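Local structure of uncharacterized protein (Legionella pneumophila subsp. pneumophila, 4WRP) at residues L45-Y48 with N53-W56. The protein is of unknown function but is thought to be a Legionella effector, represented here by its C-terminal DUF5617 domain, a module of helices and loops. Numbering follows the deposited sequence.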
ATOM      1  N   LEU A  45       8.979  -3.056   1.327  1.00 21.80           N
ATOM      2  CA  LEU A  45       8.222  -1.807   1.119  1.00 22.66           C
ATOM      3  C   LEU A  45       9.147  -0.668   0.740  1.00 22.72           C
ATOM      4  O   LEU A  45       8.827   0.135  -0.126  1.00 24.58           O
ATOM      5  CB  LEU A  45       7.429  -1.437   2.382  1.00 21.87           C
ATOM      6  CG  LEU A  45       6.397  -2.417   2.883  1.00 23.20           C
ATOM      7  CD1 LEU A  45       5.806  -1.782   4.163  1.00 23.54           C
ATOM      8  CD2 LEU A  45       5.324  -2.691   1.863  1.00 23.23           C
ATOM      9  N   ASP A  46      10.296  -0.581   1.383  1.00 25.03           N
ATOM     10  CA  ASP A  46      11.216   0.511   1.030  1.00 26.49           C
ATOM     11  C   ASP A  46      11.664   0.378  -0.424  1.00 27.22           C
ATOM     12  O   ASP A  46      11.669   1.331  -1.152  1.00 25.99           O
ATOM     13  CB  ASP A  46      12.399   0.517   1.986  1.00 29.65           C
ATOM     14  CG  ASP A  46      13.225   1.819   1.895  1.00 32.84           C
ATOM     15  OD1 ASP A  46      12.689   2.935   1.680  1.00 38.47           O
ATOM     16  OD2 ASP A  46      14.437   1.710   2.055  1.00 37.86           O
ATOM     17  N   ASP A  47      11.989  -0.841  -0.847  1.00 27.77           N
ATOM     18  CA  ASP A  47      12.377  -1.096  -2.226  1.00 29.61           C
ATOM     19  C   ASP A  47      11.260  -0.650  -3.169  1.00 27.79           C
ATOM     20  O   ASP A  47      11.517   0.007  -4.186  1.00 28.05           O
ATOM     21  CB  ASP A  47      12.771  -2.571  -2.422  1.00 31.63           C
ATOM     22  CG  ASP A  47      13.156  -2.882  -3.847  1.00 34.90           C
ATOM     23  OD1 ASP A  47      14.046  -2.156  -4.354  1.00 35.06           O
ATOM     24  OD2 ASP A  47      12.554  -3.829  -4.452  1.00 32.82           O
ATOM     25  N   TYR A  48      10.015  -0.910  -2.794  1.00 25.91           N
ATOM     26  CA  TYR A  48       8.856  -0.459  -3.581  1.00 25.80           C
ATOM     27  C   TYR A  48       8.816   1.050  -3.775  1.00 26.22           C
ATOM     28  O   TYR A  48       8.502   1.510  -4.847  1.00 25.15           O
ATOM     29  CB  TYR A  48       7.554  -0.925  -2.944  1.00 24.78           C
ATOM     30  CG  TYR A  48       6.280  -0.446  -3.571  1.00 23.33           C
ATOM     31  CD1 TYR A  48       5.884  -0.879  -4.833  1.00 24.88           C
ATOM     32  CD2 TYR A  48       5.460   0.442  -2.895  1.00 23.74           C
ATOM     33  CE1 TYR A  48       4.700  -0.474  -5.403  1.00 24.21           C
ATOM     34  CE2 TYR A  48       4.284   0.894  -3.464  1.00 24.12           C
ATOM     35  CZ  TYR A  48       3.894   0.413  -4.707  1.00 25.47           C
ATOM     36  OH  TYR A  48       2.717   0.864  -5.251  1.00 27.42           O
ATOM     37  N   ASN A  53      13.524  -1.990  -7.744  1.00 39.88           N
ATOM     38  CA  ASN A  53      14.590  -2.661  -8.455  1.00 43.34           C
ATOM     39  C   ASN A  53      15.133  -3.888  -7.813  1.00 44.09           C
ATOM     40  O   ASN A  53      15.713  -4.686  -8.505  1.00 48.72           O
ATOM     41  CB  ASN A  53      15.723  -1.691  -8.733  1.00 46.29           C
ATOM     42  CG  ASN A  53      15.238  -0.502  -9.521  1.00 50.39           C
ATOM     43  OD1 ASN A  53      14.773  -0.647 -10.639  1.00 52.57           O
ATOM     44  ND2 ASN A  53      15.229   0.655  -8.895  1.00 54.29           N
ATOM     45  N   THR A  54      14.994  -4.062  -6.505  1.00 41.98           N
ATOM     46  CA  THR A  54      15.510  -5.282  -5.883  1.00 41.37           C
ATOM     47  C   THR A  54      14.498  -6.410  -5.818  1.00 39.30           C
ATOM     48  O   THR A  54      14.833  -7.522  -6.152  1.00 39.40           O
ATOM     49  CB  THR A  54      16.072  -5.050  -4.476  1.00 42.75           C
ATOM     50  OG1 THR A  54      17.022  -3.987  -4.524  1.00 49.20           O
ATOM     51  CG2 THR A  54      16.795  -6.293  -3.978  1.00 44.25           C
ATOM     52  N   TRP A  55      13.277  -6.151  -5.371  1.00 35.87           N
ATOM     53  CA  TRP A  55      12.325  -7.231  -5.069  1.00 35.61           C
ATOM     54  C   TRP A  55      11.123  -7.261  -5.981  1.00 35.32           C
ATOM     55  O   TRP A  55      10.419  -8.249  -6.024  1.00 35.14           O
ATOM     56  CB  TRP A  55      11.830  -7.075  -3.626  1.00 36.79           C
ATOM     57  CG  TRP A  55      12.824  -7.464  -2.603  1.00 38.18           C
ATOM     58  CD1 TRP A  55      13.641  -6.637  -1.852  1.00 37.05           C
ATOM     59  CD2 TRP A  55      13.121  -8.800  -2.199  1.00 38.96           C
ATOM     60  NE1 TRP A  55      14.422  -7.404  -1.004  1.00 38.21           N
ATOM     61  CE2 TRP A  55      14.130  -8.730  -1.210  1.00 40.16           C
ATOM     62  CE3 TRP A  55      12.646 -10.056  -2.599  1.00 41.54           C
ATOM     63  CZ2 TRP A  55      14.666  -9.868  -0.619  1.00 42.68           C
ATOM     64  CZ3 TRP A  55      13.169 -11.195  -1.985  1.00 44.40           C
ATOM     65  CH2 TRP A  55      14.166 -11.093  -1.017  1.00 43.55           C
ATOM     66  N   TRP A  56      10.875  -6.165  -6.698  1.00 35.83           N
ATOM     67  CA  TRP A  56       9.645  -5.988  -7.475  1.00 35.20           C
ATOM     68  C   TRP A  56       9.827  -6.042  -8.998  1.00 38.35           C
ATOM     69  O   TRP A  56       8.914  -5.638  -9.728  1.00 36.02           O
ATOM     70  CB  TRP A  56       9.024  -4.631  -7.130  1.00 31.79           C
ATOM     71  CG  TRP A  56       8.572  -4.515  -5.733  1.00 29.13           C
ATOM     72  CD1 TRP A  56       9.344  -4.270  -4.662  1.00 28.96           C
ATOM     73  CD2 TRP A  56       7.241  -4.697  -5.237  1.00 26.69           C
ATOM     74  NE1 TRP A  56       8.603  -4.237  -3.544  1.00 27.02           N
ATOM     75  CE2 TRP A  56       7.300  -4.506  -3.856  1.00 26.24           C
ATOM     76  CE3 TRP A  56       6.010  -4.991  -5.833  1.00 25.80           C
ATOM     77  CZ2 TRP A  56       6.166  -4.587  -3.029  1.00 25.46           C
ATOM     78  CZ3 TRP A  56       4.875  -5.054  -5.019  1.00 25.08           C
ATOM     79  CH2 TRP A  56       4.969  -4.862  -3.634  1.00 25.10           C
TER
HETATM   80  O   HOH W   1      15.947  -1.019  -3.061  1.00 48.45           O
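Asp47 and the backbone amides of Thr54 and Trp55 illustrate how one carboxylate can hold the loop that follows its own helix. Thr54 N donates to Asp47 OD1 over 3.0 Å, nearly straight at 161° and on the syn side of the carboxylate. Trp55 N gives a shorter bond, 2.6 Å to Asp47 OD2, arriving from well above the carboxylate plane. With CG anti to the backbone N (chi1 179°), the acid extends from the helix to meet two successive N-H groups. A water donates to Asp47 OD1 as well. Asp47 OD2 also lies in the plane of the Trp56 indole, at its edge, 3.2 Å from Trp56 CD1.

The two bonds join the last turns of helix 34-49 to the start of the long loop that leads to helix 68-83 in this domain of helices and loops, without strands. One residue along, Tyr48 lays CD1 over the centre of one face of the Trp56 indole, while Tyr48 CB approaches Trp56 NE1 at 3.5 Å. The tyrosine ring and the six-membered ring of the indole meet obliquely, their planes at 43°.

Further out, Trp56 NE1 is bonded to Val44 O, one helical turn before Tyr48, which ties the indole back to the helix. Trp13 of helix 6-21 stacks on Trp56 and meets Tyr48 edge-to-face, and the Tyr48 hydroxyl hydrogen-bonds to Tyr9 and His71.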